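Long-range contacts in 33-36 kDa outer membrane protein (Acinetobacter baumannii, PDB 6GIE), which probably serves as a porin, a beta-barrel channel across the bacterial outer membrane that may bear on carbapenem susceptibility: residues 28-33 and 44-49; 69-74 and 102-107; 147-152 and 193-198; 252-257 and 272-277. One frame throughout, in Å; residues are numbered along the deposited sequence.

Contact 1. Residues 28-33 and 44-49; sequences QGQSEY and TGTAQG
Gln28, Gln30 and Glu32 face Gln48, Thr46 and Thr44 as three successive hydrogen-bonded pairs of antiparallel strands, whose axes come within 4.7 Å. Six backbone hydrogen bonds result, from Gln28 N to Gln48 O (3.0 Å) at one end to Thr44 N with Glu32 O at the other; the one from Gln30 N to Thr46 O is weak, bent to 123° at the hydrogen. Between these pairs come CA-H...O contacts, among them Gly29 CA to Thr46 O at 3.3 Å.

The longer side chains share one face of the sheet. Gln28 and Gln48 run side by side, their amide planes 27° apart, and Gln28 OE1 lies 3.5 Å from Gln48 NE2. With CG between the backbone N and the carbonyl carbon (chi1 57°) and an extended chain beyond, Gln48 brings its amide alongside that of Gln28. At the other end Glu32 slants over Thr44, and its OE2 meets the methyl CG2 of Thr44 at 3.5 Å. Thr46 turns its hydroxyl to Asn80 on strand 74-83.

Gly29, Ser31, Gly45 and Ala47, all small, form the opposite face and touch little but backbone. Strand 285-295 flanks 28-33 on its other edge, where the barrel closes. A beta hairpin with polar side chains turned to the lumen and small residues on its outer face is consistent with the wall of an outer-membrane porin.

Contact 2. Residues 69-74 and 102-107; sequences LNQASN and EAYLPT
The Tyr104 ring lies with one face against the backbone and CB of Gln71: Gln71 CA stands 3.6 Å above the ring plane, over its centre, and Gln71 CB touches CD2 of Tyr104 at 3.5 Å. Ser73 OG is in the ring plane at the edge, and Tyr113 meets Tyr104 edge-to-face. The amide of Asn74 is a second flat group, and both partners of its ND2 lie close to the amide plane: Ala72 O at 3.0 Å and Glu102 OE2 at 3.2 Å, which together fix its rotation. The carboxylate of Glu102 is turned 77° against that amide, and ND2 meets OE2 from above the carboxylate plane, while OE1 bonds to Tyr113 OH.

Gln71, with positive phi, is the C-prime residue of a Schellman motif that ends helix 66-69, and from there the chain enters strand 74-83 of the barrel wall. Asn74 and Glu102 form a hydrogen-bonded antiparallel pair, with Glu102 N 2.9 Å from Asn74 O. One residue earlier a side chain takes over as acceptor: Tyr104 N gives a nearly straight bond (174°) to Ser73 OG, which stands anti to its carbonyl carbon (chi1 -58°). One water lies between Ser73 OG and Tyr104 O, and the water oxygen donates to Tyr104 O at 2.8 Å. Another donates to Ala72 O and also meets Tyr104 OH.

Contact 3. Residues 147-152 and 193-198; sequences PNFLVA and ARTKYV
Arg194 N gives its hydrogen to Ala152 O at 2.7 Å, and Ala152 N returns the bond to Arg194 O. The same exchange joins Leu150 to Lys196, as in neighbouring antiparallel strands of a porin-type beta-barrel, and the axes of 149-152 and 193-198 lie 4.7 Å apart. Beyond Leu150 the pairing weakens: Val198 N reaches Asn148 O only at 3.3 Å, where Asn148, with positive phi, belongs to the turn that precedes strand 149-157.

The lumen face carries Arg194 and Lys196 beside Leu150 and Ala152. Arg194 CG takes the place between backbone N and carbonyl carbon (chi1 75°), from which an extended chain carries the guanidinium past Leu150; NH2 of Arg194 and CD2 of Leu150 are 4.1 Å apart. Its NE forms a salt bridge with Glu140. Lys196 leads its end away from Leu150 to salt bridges with Glu65 and Glu211 and a cation-pi contact with Phe68, so both positive charges are met by carboxylates inside the barrel.

The outer face carries Phe149, Val151, Thr195 and Tyr197. Val151 and Thr195 stand side by side there, and Phe149 CB meets CD1 at the edge of the Tyr197 ring. With CG of Phe149 anti to the backbone N (chi1 179°), its ring crosses beside Thr195, and CE1 of Phe149 comes to rest 3.8 Å from Thr195 CB.

Contact 4. Residues 252-257 and 272-277; sequences HVWGGH and FVKANA. With C8E ((hydroxyethyloxy)tri(ethyloxy)octane), chain D; C8E ((hydroxyethyloxy)tri(ethyloxy)octane), chain C.
CB of Lys274 lies over one face of the Trp254 indole at the tight centre of this contact, 3.9 Å from the centroid of the six-membered ring, a CH-pi contact offset toward the rim. Trp254 CG stands between backbone N and carbonyl carbon (chi1 62°), which swings the indole across the neighbouring strand. Asn276 ND2 meets that ring at its edge, the amide turned 87° against it. On the inward face of the sheet Val253 CG1 and Val273 CG1 close to 3.6 Å, and Val253 CG2 packs on Ala275 CB. Gly255 packs closely, its CA 3.1 Å from Phe272 O.

The end near Asn276 is looser. His252 N reaches Asn276 O only weakly, at 3.4 Å, and Ala277 is poorly ordered. On the outer side detergent lies against the strands: O15 of the C8E of chain D accepts a weak bond from Trp254 NE1 (3.3 Å) in the indole plane and lies 3.1 Å from Lys274 CD. The same molecule runs past Gly255, Gly256 and the Phe272 ring, and the C8E of chain C nears Phe272 CB. A beta hairpin with Trp254 and Phe272 on its outer face is consistent with the membrane-facing wall of a porin barrel.

All four contacts belong to one antiparallel barrel wall but differ in which side chains they present to the lumen and to the outside. Contacts 1 and 4 are surface contacts within hairpins, centres about 18 Å apart, both flanked by strand 285-295; contact 1 keeps its polar side chains for the lumen, whereas contact 4 sets tryptophan and phenylalanine among detergent outside. Contacts 2 and 3 are partly buried and meet around helix 66-69, where Leu69 CD2 lies 3.5 Å from Asn148 OD1 and packs on Val198. Contact 2 adds waters and side-chain bonds to a single backbone pair, while contact 3 relies on strand pairing and ion pairs. Contacts 2 and 4 lie on opposite sides of the chain's centre.

Contact 1. Residues 28-33 and 44-49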
loop_
_atom_site.group_PDB
_atom_site.type_symbol
_atom_site.label_atom_id
_atom_site.label_comp_id
_atom_site.label_asym_id
_atom_site.label_seq_id
_atom_site.Cartn_x
_atom_site.Cartn_y
_atom_site.Cartn_z
ATOM N N GLN A 28 0.532 6.849 10.489
ATOM C CA GLN A 28 1.760 6.461 9.890
ATOM C C GLN A 28 2.470 7.669 9.376
ATOM O O GLN A 28 1.831 8.575 8.815
ATOM C CB GLN A 28 1.533 5.467 8.738
ATOM C CG GLN A 28 2.802 4.704 8.392
ATOM C CD GLN A 28 2.738 4.027 7.046
ATOM O OE1 GLN A 28 1.660 3.628 6.584
ATOM N NE2 GLN A 28 3.897 3.913 6.391
ATOM N N GLY A 29 3.785 7.679 9.605
ATOM C CA GLY A 29 4.706 8.702 9.116
ATOM C C GLY A 29 5.885 8.116 8.346
ATOM O O GLY A 29 6.272 6.966 8.555
ATOM N N GLN A 30 6.448 8.926 7.458
ATOM C CA GLN A 30 7.474 8.481 6.553
ATOM C C GLN A 30 8.248 9.639 5.996
ATOM O O GLN A 30 7.657 10.637 5.611
ATOM C CB GLN A 30 6.842 7.739 5.422
ATOM C CG GLN A 30 7.876 7.198 4.496
ATOM C CD GLN A 30 7.312 6.720 3.191
ATOM O OE1 GLN A 30 6.093 6.727 2.963
ATOM N NE2 GLN A 30 8.204 6.312 2.311
ATOM N N SER A 31 9.578 9.532 6.034
ATOM C CA SER A 31 10.482 10.489 5.456
ATOM C C SER A 31 11.381 9.795 4.462
ATOM O O SER A 31 11.775 8.609 4.685
ATOM C CB SER A 31 11.422 11.036 6.519
ATOM O OG SER A 31 10.817 12.050 7.243
ATOM N N GLU A 32 11.759 10.525 3.408
ATOM C CA GLU A 32 12.580 9.966 2.369
ATOM C C GLU A 32 13.491 10.985 1.760
ATOM O O GLU A 32 13.153 12.178 1.660
ATOM C CB GLU A 32 11.787 9.294 1.254
ATOM C CG GLU A 32 10.629 8.404 1.685
ATOM C CD GLU A 32 9.492 8.370 0.663
ATOM O OE1 GLU A 32 9.706 7.832 -0.445
ATOM O OE2 GLU A 32 8.392 8.891 0.967
ATOM N N TYR A 33 14.683 10.507 1.406
ATOM C CA TYR A 33 15.647 11.279 0.678
ATOM C C TYR A 33 15.951 10.604 -0.670
ATOM O O TYR A 33 16.199 9.390 -0.762
ATOM C CB TYR A 33 16.906 11.394 1.470
ATOM C CG TYR A 33 17.971 12.211 0.783
ATOM C CD1 TYR A 33 17.833 13.602 0.677
ATOM C CD2 TYR A 33 19.139 11.617 0.265
ATOM C CE1 TYR A 33 18.814 14.384 0.078
ATOM C CE2 TYR A 33 20.126 12.397 -0.340
ATOM C CZ TYR A 33 19.961 13.785 -0.427
ATOM O OH TYR A 33 20.916 14.604 -1.024
ATOM N N THR A 44 11.197 14.208 1.014
ATOM C CA THR A 44 9.797 13.800 0.950
ATOM C C THR A 44 9.327 13.434 2.347
ATOM O O THR A 44 10.057 12.814 3.102
ATOM C CB THR A 44 9.594 12.588 0.007
ATOM O OG1 THR A 44 10.062 12.930 -1.298
ATOM C CG2 THR A 44 8.139 12.202 -0.108
ATOM N N GLY A 45 8.107 13.847 2.689
ATOM C CA GLY A 45 7.433 13.407 3.922
ATOM C C GLY A 45 5.962 13.064 3.666
ATOM O O GLY A 45 5.306 13.722 2.853
ATOM N N THR A 46 5.462 12.036 4.355
ATOM C CA THR A 46 4.079 11.577 4.271
ATOM C C THR A 46 3.606 11.215 5.666
ATOM O O THR A 46 4.305 10.522 6.406
ATOM C CB THR A 46 3.925 10.370 3.389
ATOM O OG1 THR A 46 4.494 10.668 2.135
ATOM C CG2 THR A 46 2.423 10.008 3.167
ATOM N N ALA A 47 2.453 11.775 6.025
ATOM C CA ALA A 47 1.687 11.443 7.205
ATOM C C ALA A 47 0.299 10.989 6.677
ATOM O O ALA A 47 -0.228 11.573 5.727
ATOM C CB ALA A 47 1.561 12.665 8.092
ATOM N N GLN A 48 -0.256 9.939 7.267
ATOM C CA GLN A 48 -1.577 9.486 6.939
ATOM C C GLN A 48 -2.256 8.907 8.125
ATOM O O GLN A 48 -1.627 8.365 9.050
ATOM C CB GLN A 48 -1.662 8.501 5.713
ATOM C CG GLN A 48 -0.873 7.269 5.784
ATOM C CD GLN A 48 -0.941 6.349 4.516
ATOM O OE1 GLN A 48 -1.976 6.170 3.869
ATOM N NE2 GLN A 48 0.164 5.700 4.248
ATOM N N GLY A 49 -3.573 9.054 8.087
ATOM C CA GLY A 49 -4.417 8.581 9.173
ATOM C C GLY A 49 -5.469 7.658 8.628
ATOM O O GLY A 49 -6.059 7.961 7.629
#

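Contact 2. Residues 69-74 and 102-107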
loop_
_atom_site.group_PDB
_atom_site.type_symbol
_atom_site.label_atom_id
_atom_site.label_comp_id
_atom_site.label_asym_id
_atom_site.label_seq_id
_atom_site.Cartn_x
_atom_site.Cartn_y
_atom_site.Cartn_z
ATOM N N LEU A 69 -6.633 -8.755 6.006
ATOM C CA LEU A 69 -7.120 -10.041 6.464
ATOM C C LEU A 69 -8.454 -9.959 7.197
ATOM O O LEU A 69 -9.192 -10.919 7.217
ATOM C CB LEU A 69 -6.094 -10.763 7.324
ATOM C CG LEU A 69 -4.764 -11.168 6.621
ATOM C CD1 LEU A 69 -3.727 -11.633 7.602
ATOM C CD2 LEU A 69 -5.040 -12.274 5.620
ATOM N N ASN A 70 -8.818 -8.871 7.854
ATOM C CA ASN A 70 -10.172 -8.915 8.240
ATOM C C ASN A 70 -11.153 -8.084 7.374
ATOM O O ASN A 70 -12.254 -7.852 7.761
ATOM C CB ASN A 70 -10.482 -9.088 9.762
ATOM C CG ASN A 70 -9.536 -8.418 10.745
ATOM O OD1 ASN A 70 -10.073 -7.858 11.644
ATOM N ND2 ASN A 70 -8.188 -8.704 10.751
ATOM N N GLN A 71 -10.727 -7.747 6.153
ATOM C CA GLN A 71 -11.574 -7.070 5.176
ATOM C C GLN A 71 -12.158 -5.861 5.846
ATOM O O GLN A 71 -13.356 -5.656 5.851
ATOM C CB GLN A 71 -12.657 -8.037 4.650
ATOM C CG GLN A 71 -11.950 -9.176 3.907
ATOM C CD GLN A 71 -12.840 -10.369 3.628
ATOM O OE1 GLN A 71 -13.794 -10.262 2.881
ATOM N NE2 GLN A 71 -12.507 -11.522 4.211
ATOM N N ALA A 72 -11.279 -5.044 6.413
ATOM C CA ALA A 72 -11.718 -3.906 7.211
ATOM C C ALA A 72 -11.933 -2.692 6.312
ATOM O O ALA A 72 -10.982 -2.042 5.829
ATOM C CB ALA A 72 -10.680 -3.611 8.248
ATOM N N SER A 73 -13.208 -2.386 6.073
ATOM C CA SER A 73 -13.593 -1.102 5.477
ATOM C C SER A 73 -13.070 0.089 6.338
ATOM O O SER A 73 -12.957 -0.037 7.583
ATOM C CB SER A 73 -15.106 -1.023 5.408
ATOM O OG SER A 73 -15.564 -2.142 4.643
ATOM N N ASN A 74 -12.815 1.196 5.648
ATOM C CA ASN A 74 -12.222 2.344 6.207
ATOM C C ASN A 74 -12.171 3.593 5.296
ATOM O O ASN A 74 -12.370 3.558 4.050
ATOM C CB ASN A 74 -10.752 1.994 6.570
ATOM C CG ASN A 74 -9.890 1.794 5.357
ATOM O OD1 ASN A 74 -9.354 2.763 4.836
ATOM N ND2 ASN A 74 -9.726 0.522 4.897
ATOM N N GLU A 102 -12.166 2.474 1.317
ATOM C CA GLU A 102 -12.296 1.137 0.853
ATOM C C GLU A 102 -13.506 0.511 1.506
ATOM O O GLU A 102 -13.710 0.661 2.734
ATOM C CB GLU A 102 -11.106 0.321 1.368
ATOM C CG GLU A 102 -9.781 0.819 0.891
ATOM C CD GLU A 102 -8.700 -0.259 1.096
ATOM O OE1 GLU A 102 -8.500 -1.181 0.196
ATOM O OE2 GLU A 102 -8.085 -0.187 2.200
ATOM N N ALA A 103 -14.260 -0.214 0.698
ATOM C CA ALA A 103 -15.444 -0.924 1.146
ATOM C C ALA A 103 -15.305 -2.405 0.770
ATOM O O ALA A 103 -15.064 -2.699 -0.392
ATOM C CB ALA A 103 -16.653 -0.373 0.444
ATOM N N TYR A 104 -15.416 -3.287 1.769
ATOM C CA TYR A 104 -15.558 -4.756 1.578
ATOM C C TYR A 104 -16.997 -5.082 1.891
ATOM O O TYR A 104 -17.520 -4.755 2.973
ATOM C CB TYR A 104 -14.689 -5.563 2.543
ATOM C CG TYR A 104 -13.227 -5.310 2.358
ATOM C CD1 TYR A 104 -12.610 -4.162 2.909
ATOM C CD2 TYR A 104 -12.438 -6.205 1.640
ATOM C CE1 TYR A 104 -11.238 -3.931 2.715
ATOM C CE2 TYR A 104 -11.056 -5.978 1.476
ATOM C CZ TYR A 104 -10.469 -4.852 2.008
ATOM O OH TYR A 104 -9.135 -4.625 1.792
ATOM N N LEU A 105 -17.637 -5.747 0.967
ATOM C CA LEU A 105 -19.053 -6.014 1.097
ATOM C C LEU A 105 -19.255 -7.479 0.814
ATOM O O LEU A 105 -19.196 -7.907 -0.339
ATOM C CB LEU A 105 -19.861 -5.137 0.137
ATOM C CG LEU A 105 -21.330 -5.543 -0.102
ATOM C CD1 LEU A 105 -22.170 -5.335 1.148
ATOM C CD2 LEU A 105 -21.921 -4.792 -1.275
ATOM N N PRO A 106 -19.453 -8.266 1.872
ATOM C CA PRO A 106 -19.903 -9.679 1.733
ATOM C C PRO A 106 -21.226 -9.769 0.968
ATOM O O PRO A 106 -22.063 -8.884 1.108
ATOM C CB PRO A 106 -20.119 -10.136 3.182
ATOM C CG PRO A 106 -19.270 -9.204 4.004
ATOM C CD PRO A 106 -19.180 -7.893 3.271
ATOM N N THR A 107 -21.371 -10.807 0.155
ATOM C CA THR A 107 -22.556 -11.087 -0.578
ATOM C C THR A 107 -22.862 -12.601 -0.543
ATOM O O THR A 107 -22.044 -13.412 -0.102
ATOM C CB THR A 107 -22.406 -10.660 -2.061
ATOM O OG1 THR A 107 -21.748 -11.701 -2.829
ATOM C CG2 THR A 107 -21.672 -9.355 -2.176
HETATM O O HOH W 1 -8.497 -3.328 4.738
HETATM O O HOH W 2 -17.037 -4.047 5.608
#

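Contact 3. Residues 147-152 and 193-198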
loop_
_atom_site.group_PDB
_atom_site.type_symbol
_atom_site.label_atom_id
_atom_site.label_comp_id
_atom_site.label_asym_id
_atom_site.label_seq_id
_atom_site.Cartn_x
_atom_site.Cartn_y
_atom_site.Cartn_z
ATOM N N PRO A 147 -10.644 -16.782 -0.602
ATOM C CA PRO A 147 -10.358 -16.029 0.601
ATOM C C PRO A 147 -8.926 -15.441 0.588
ATOM O O PRO A 147 -8.002 -16.095 0.143
ATOM C CB PRO A 147 -10.529 -17.078 1.708
ATOM C CG PRO A 147 -11.552 -18.023 1.177
ATOM C CD PRO A 147 -11.310 -18.085 -0.323
ATOM N N ASN A 148 -8.790 -14.202 1.064
ATOM C CA ASN A 148 -7.551 -13.398 1.034
ATOM C C ASN A 148 -6.935 -13.103 -0.332
ATOM O O ASN A 148 -5.754 -12.698 -0.433
ATOM C CB ASN A 148 -6.537 -14.011 1.969
ATOM C CG ASN A 148 -7.140 -14.340 3.339
ATOM O OD1 ASN A 148 -7.885 -13.530 3.923
ATOM N ND2 ASN A 148 -6.811 -15.515 3.867
ATOM N N PHE A 149 -7.715 -13.336 -1.403
ATOM C CA PHE A 149 -7.240 -12.995 -2.718
ATOM C C PHE A 149 -8.182 -12.007 -3.357
ATOM O O PHE A 149 -9.320 -12.363 -3.746
ATOM C CB PHE A 149 -7.004 -14.233 -3.614
ATOM C CG PHE A 149 -6.536 -13.860 -4.998
ATOM C CD1 PHE A 149 -5.411 -13.056 -5.186
ATOM C CD2 PHE A 149 -7.199 -14.308 -6.126
ATOM C CE1 PHE A 149 -4.954 -12.702 -6.476
ATOM C CE2 PHE A 149 -6.747 -13.978 -7.418
ATOM C CZ PHE A 149 -5.639 -13.170 -7.608
ATOM N N LEU A 150 -7.671 -10.789 -3.515
ATOM C CA LEU A 150 -8.423 -9.733 -4.086
ATOM C C LEU A 150 -7.980 -9.451 -5.519
ATOM O O LEU A 150 -6.782 -9.216 -5.803
ATOM C CB LEU A 150 -8.259 -8.453 -3.218
ATOM C CG LEU A 150 -8.833 -7.114 -3.708
ATOM C CD1 LEU A 150 -10.343 -7.130 -3.897
ATOM C CD2 LEU A 150 -8.488 -6.009 -2.669
ATOM N N VAL A 151 -8.961 -9.406 -6.408
ATOM C CA VAL A 151 -8.763 -8.821 -7.711
ATOM C C VAL A 151 -9.677 -7.583 -7.902
ATOM O O VAL A 151 -10.873 -7.667 -7.672
ATOM C CB VAL A 151 -9.125 -9.838 -8.784
ATOM C CG1 VAL A 151 -8.806 -9.275 -10.154
ATOM C CG2 VAL A 151 -8.390 -11.095 -8.501
ATOM N N ALA A 152 -9.108 -6.507 -8.435
ATOM C CA ALA A 152 -9.802 -5.226 -8.598
ATOM C C ALA A 152 -9.402 -4.514 -9.890
ATOM O O ALA A 152 -8.242 -4.499 -10.262
ATOM C CB ALA A 152 -9.525 -4.343 -7.442
ATOM N N ALA A 193 -5.696 -2.269 -13.007
ATOM C CA ALA A 193 -6.017 -3.605 -12.536
ATOM C C ALA A 193 -5.083 -3.889 -11.458
ATOM O O ALA A 193 -3.880 -3.529 -11.555
ATOM C CB ALA A 193 -5.837 -4.670 -13.625
ATOM N N ARG A 194 -5.578 -4.605 -10.448
ATOM C CA ARG A 194 -4.654 -5.090 -9.470
ATOM C C ARG A 194 -5.108 -6.303 -8.678
ATOM O O ARG A 194 -6.322 -6.595 -8.496
ATOM C CB ARG A 194 -4.288 -3.913 -8.539
ATOM C CG ARG A 194 -5.298 -3.485 -7.520
ATOM C CD ARG A 194 -4.702 -2.431 -6.531
ATOM N NE ARG A 194 -5.803 -2.048 -5.634
ATOM C CZ ARG A 194 -6.036 -2.620 -4.476
ATOM N NH1 ARG A 194 -5.189 -3.488 -3.960
ATOM N NH2 ARG A 194 -7.089 -2.275 -3.777
ATOM N N THR A 195 -4.113 -6.937 -8.080
ATOM C CA THR A 195 -4.380 -8.092 -7.264
ATOM C C THR A 195 -3.631 -8.014 -5.984
ATOM O O THR A 195 -2.604 -7.382 -5.949
ATOM C CB THR A 195 -3.967 -9.404 -7.966
ATOM O OG1 THR A 195 -2.571 -9.432 -8.176
ATOM C CG2 THR A 195 -4.638 -9.543 -9.269
ATOM N N LYS A 196 -4.183 -8.634 -4.948
ATOM C CA LYS A 196 -3.535 -8.745 -3.693
ATOM C C LYS A 196 -3.752 -10.089 -3.019
ATOM O O LYS A 196 -4.881 -10.579 -2.909
ATOM C CB LYS A 196 -4.055 -7.653 -2.721
ATOM C CG LYS A 196 -3.202 -7.474 -1.429
ATOM C CD LYS A 196 -3.702 -6.207 -0.670
ATOM C CE LYS A 196 -3.291 -6.085 0.774
ATOM N NZ LYS A 196 -1.840 -5.904 0.852
ATOM N N TYR A 197 -2.669 -10.652 -2.472
ATOM C CA TYR A 197 -2.816 -11.920 -1.720
ATOM C C TYR A 197 -2.070 -11.862 -0.440
ATOM O O TYR A 197 -0.958 -11.338 -0.404
ATOM C CB TYR A 197 -2.312 -13.152 -2.556
ATOM C CG TYR A 197 -2.402 -14.479 -1.793
ATOM C CD1 TYR A 197 -3.625 -15.105 -1.587
ATOM C CD2 TYR A 197 -1.278 -15.105 -1.312
ATOM C CE1 TYR A 197 -3.688 -16.303 -0.914
ATOM C CE2 TYR A 197 -1.351 -16.318 -0.652
ATOM C CZ TYR A 197 -2.547 -16.892 -0.458
ATOM O OH TYR A 197 -2.626 -18.047 0.244
ATOM N N VAL A 198 -2.601 -12.553 0.567
ATOM C CA VAL A 198 -1.875 -12.734 1.828
ATOM C C VAL A 198 -2.254 -14.080 2.354
ATOM O O VAL A 198 -3.418 -14.369 2.540
ATOM C CB VAL A 198 -2.175 -11.617 2.874
ATOM C CG1 VAL A 198 -1.469 -11.926 4.189
ATOM C CG2 VAL A 198 -1.650 -10.298 2.370
#

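Contact 4. Residues 252-257 and 272-277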
loop_
_atom_site.group_PDB
_atom_site.type_symbol
_atom_site.label_atom_id
_atom_site.label_comp_id
_atom_site.label_asym_id
_atom_site.label_seq_id
_atom_site.Cartn_x
_atom_site.Cartn_y
_atom_site.Cartn_z
ATOM N N HIS A 252 12.952 1.843 -15.173
ATOM C CA HIS A 252 12.727 0.754 -14.204
ATOM C C HIS A 252 12.950 1.199 -12.756
ATOM O O HIS A 252 13.818 2.043 -12.497
ATOM C CB HIS A 252 13.622 -0.429 -14.570
ATOM C CG HIS A 252 13.412 -0.894 -15.972
ATOM N ND1 HIS A 252 14.376 -0.780 -16.950
ATOM C CD2 HIS A 252 12.314 -1.404 -16.582
ATOM C CE1 HIS A 252 13.891 -1.221 -18.097
ATOM N NE2 HIS A 252 12.642 -1.607 -17.903
ATOM N N VAL A 253 12.140 0.654 -11.846
ATOM C CA VAL A 253 12.248 0.889 -10.409
ATOM C C VAL A 253 12.292 -0.418 -9.629
ATOM O O VAL A 253 11.469 -1.279 -9.861
ATOM C CB VAL A 253 11.051 1.658 -9.883
ATOM C CG1 VAL A 253 11.125 1.796 -8.376
ATOM C CG2 VAL A 253 10.999 3.024 -10.555
ATOM N N TRP A 254 13.244 -0.552 -8.707
ATOM C CA TRP A 254 13.287 -1.688 -7.817
ATOM C C TRP A 254 13.615 -1.251 -6.372
ATOM O O TRP A 254 14.255 -0.209 -6.143
ATOM C CB TRP A 254 14.232 -2.753 -8.367
ATOM C CG TRP A 254 15.601 -2.363 -8.512
ATOM C CD1 TRP A 254 16.606 -2.721 -7.683
ATOM C CD2 TRP A 254 16.200 -1.555 -9.554
ATOM N NE1 TRP A 254 17.800 -2.167 -8.104
ATOM C CE2 TRP A 254 17.579 -1.450 -9.255
ATOM C CE3 TRP A 254 15.707 -0.891 -10.685
ATOM C CZ2 TRP A 254 18.479 -0.710 -10.063
ATOM C CZ3 TRP A 254 16.587 -0.142 -11.472
ATOM C CH2 TRP A 254 17.962 -0.072 -11.168
ATOM N N GLY A 255 13.098 -2.004 -5.412
ATOM C CA GLY A 255 13.274 -1.683 -4.049
ATOM C C GLY A 255 13.307 -2.849 -3.088
ATOM O O GLY A 255 12.843 -3.943 -3.388
ATOM N N GLY A 256 13.881 -2.591 -1.915
ATOM C CA GLY A 256 13.732 -3.491 -0.816
ATOM C C GLY A 256 13.157 -2.753 0.332
ATOM O O GLY A 256 13.350 -1.569 0.446
ATOM N N HIS A 257 12.480 -3.473 1.197
ATOM C CA HIS A 257 11.655 -2.886 2.225
ATOM C C HIS A 257 11.687 -3.779 3.434
ATOM O O HIS A 257 11.614 -4.983 3.301
ATOM C CB HIS A 257 10.191 -2.811 1.763
ATOM C CG HIS A 257 10.052 -2.142 0.452
ATOM N ND1 HIS A 257 10.013 -2.852 -0.726
ATOM C CD2 HIS A 257 10.136 -0.831 0.107
ATOM C CE1 HIS A 257 9.974 -1.998 -1.736
ATOM N NE2 HIS A 257 10.058 -0.767 -1.258
ATOM N N PHE A 272 14.542 1.123 0.548
ATOM C CA PHE A 272 15.620 1.524 -0.305
ATOM C C PHE A 272 15.145 1.280 -1.722
ATOM O O PHE A 272 14.802 0.140 -2.065
ATOM C CB PHE A 272 16.887 0.714 -0.002
ATOM C CG PHE A 272 17.986 0.931 -1.006
ATOM C CD1 PHE A 272 18.302 2.209 -1.442
ATOM C CD2 PHE A 272 18.750 -0.098 -1.453
ATOM C CE1 PHE A 272 19.310 2.451 -2.358
ATOM C CE2 PHE A 272 19.807 0.135 -2.360
ATOM C CZ PHE A 272 20.060 1.413 -2.833
ATOM N N VAL A 273 15.198 2.310 -2.567
ATOM C CA VAL A 273 14.543 2.268 -3.896
ATOM C C VAL A 273 15.444 2.871 -4.922
ATOM O O VAL A 273 15.967 3.965 -4.734
ATOM C CB VAL A 273 13.179 2.968 -3.881
ATOM C CG1 VAL A 273 12.492 2.944 -5.251
ATOM C CG2 VAL A 273 12.243 2.256 -2.903
ATOM N N LYS A 274 15.722 2.133 -5.972
ATOM C CA LYS A 274 16.577 2.631 -7.004
ATOM C C LYS A 274 15.754 2.814 -8.234
ATOM O O LYS A 274 14.810 2.050 -8.438
ATOM C CB LYS A 274 17.632 1.598 -7.354
ATOM C CG LYS A 274 18.649 1.370 -6.266
ATOM C CD LYS A 274 19.877 0.575 -6.706
ATOM C CE LYS A 274 20.797 1.380 -7.600
ATOM N NZ LYS A 274 22.109 0.740 -7.854
ATOM N N ALA A 275 16.110 3.783 -9.086
ATOM C CA ALA A 275 15.439 3.903 -10.393
ATOM C C ALA A 275 16.436 4.271 -11.439
ATOM O O ALA A 275 17.391 4.969 -11.150
ATOM C CB ALA A 275 14.311 4.927 -10.364
ATOM N N ASN A 276 16.223 3.802 -12.661
ATOM C CA ASN A 276 17.104 4.181 -13.759
ATOM C C ASN A 276 16.383 4.532 -15.087
ATOM O O ASN A 276 15.126 4.405 -15.208
ATOM C CB ASN A 276 18.221 3.144 -13.874
ATOM C CG ASN A 276 17.875 1.958 -14.737
ATOM O OD1 ASN A 276 18.776 1.320 -15.284
ATOM N ND2 ASN A 276 16.600 1.643 -14.865
ATOM N N ALA A 277 17.182 5.041 -16.032
ATOM C CA ALA A 277 16.788 5.313 -17.444
ATOM C C ALA A 277 17.916 4.974 -18.413
ATOM O O ALA A 277 18.193 3.803 -18.695
ATOM C CB ALA A 277 16.391 6.768 -17.622
HETATM O O12 C8E D . 21.615 -2.593 -9.162
HETATM C C13 C8E D . 22.143 -2.801 -7.851
HETATM C C14 C8E D . 21.077 -3.415 -6.954
HETATM O O15 C8E D . 20.476 -2.387 -6.167
HETATM C C16 C8E D . 19.939 -2.804 -4.908
HETATM C C17 C8E D . 18.431 -2.878 -5.060
HETATM O O18 C8E D . 17.790 -3.289 -3.856
HETATM C C19 C8E D . 16.408 -3.548 -4.040
HETATM C C20 C8E D . 16.151 -4.936 -4.604
HETATM O O21 C8E D . 15.966 -5.852 -3.517
HETATM C C6 C8E C . 14.391 -5.192 10.774
HETATM C C7 C8E C . 14.257 -3.922 9.987
HETATM C C8 C8E C . 13.154 -3.033 10.520
HETATM O O9 C8E C . 13.690 -1.742 10.883
HETATM C C10 C8E C . 14.060 -0.871 9.820
HETATM C C11 C8E C . 14.710 0.411 10.324
HETATM O O12 C8E C . 16.144 0.499 10.203
HETATM C C13 C8E C . 16.780 -0.287 9.234
HETATM C C14 C8E C . 18.030 0.344 8.663
HETATM O O15 C8E C . 17.982 -0.171 7.335
HETATM C C16 C8E C . 18.889 0.304 6.388
HETATM C C17 C8E C . 18.171 0.268 5.051
HETATM O O18 C8E C . 17.238 -0.802 4.967
HETATM C C19 C8E C . 16.458 -0.679 3.769
HETATM C C20 C8E C . 15.457 -1.828 3.670
HETATM O O21 C8E C . 15.962 -2.869 2.822
#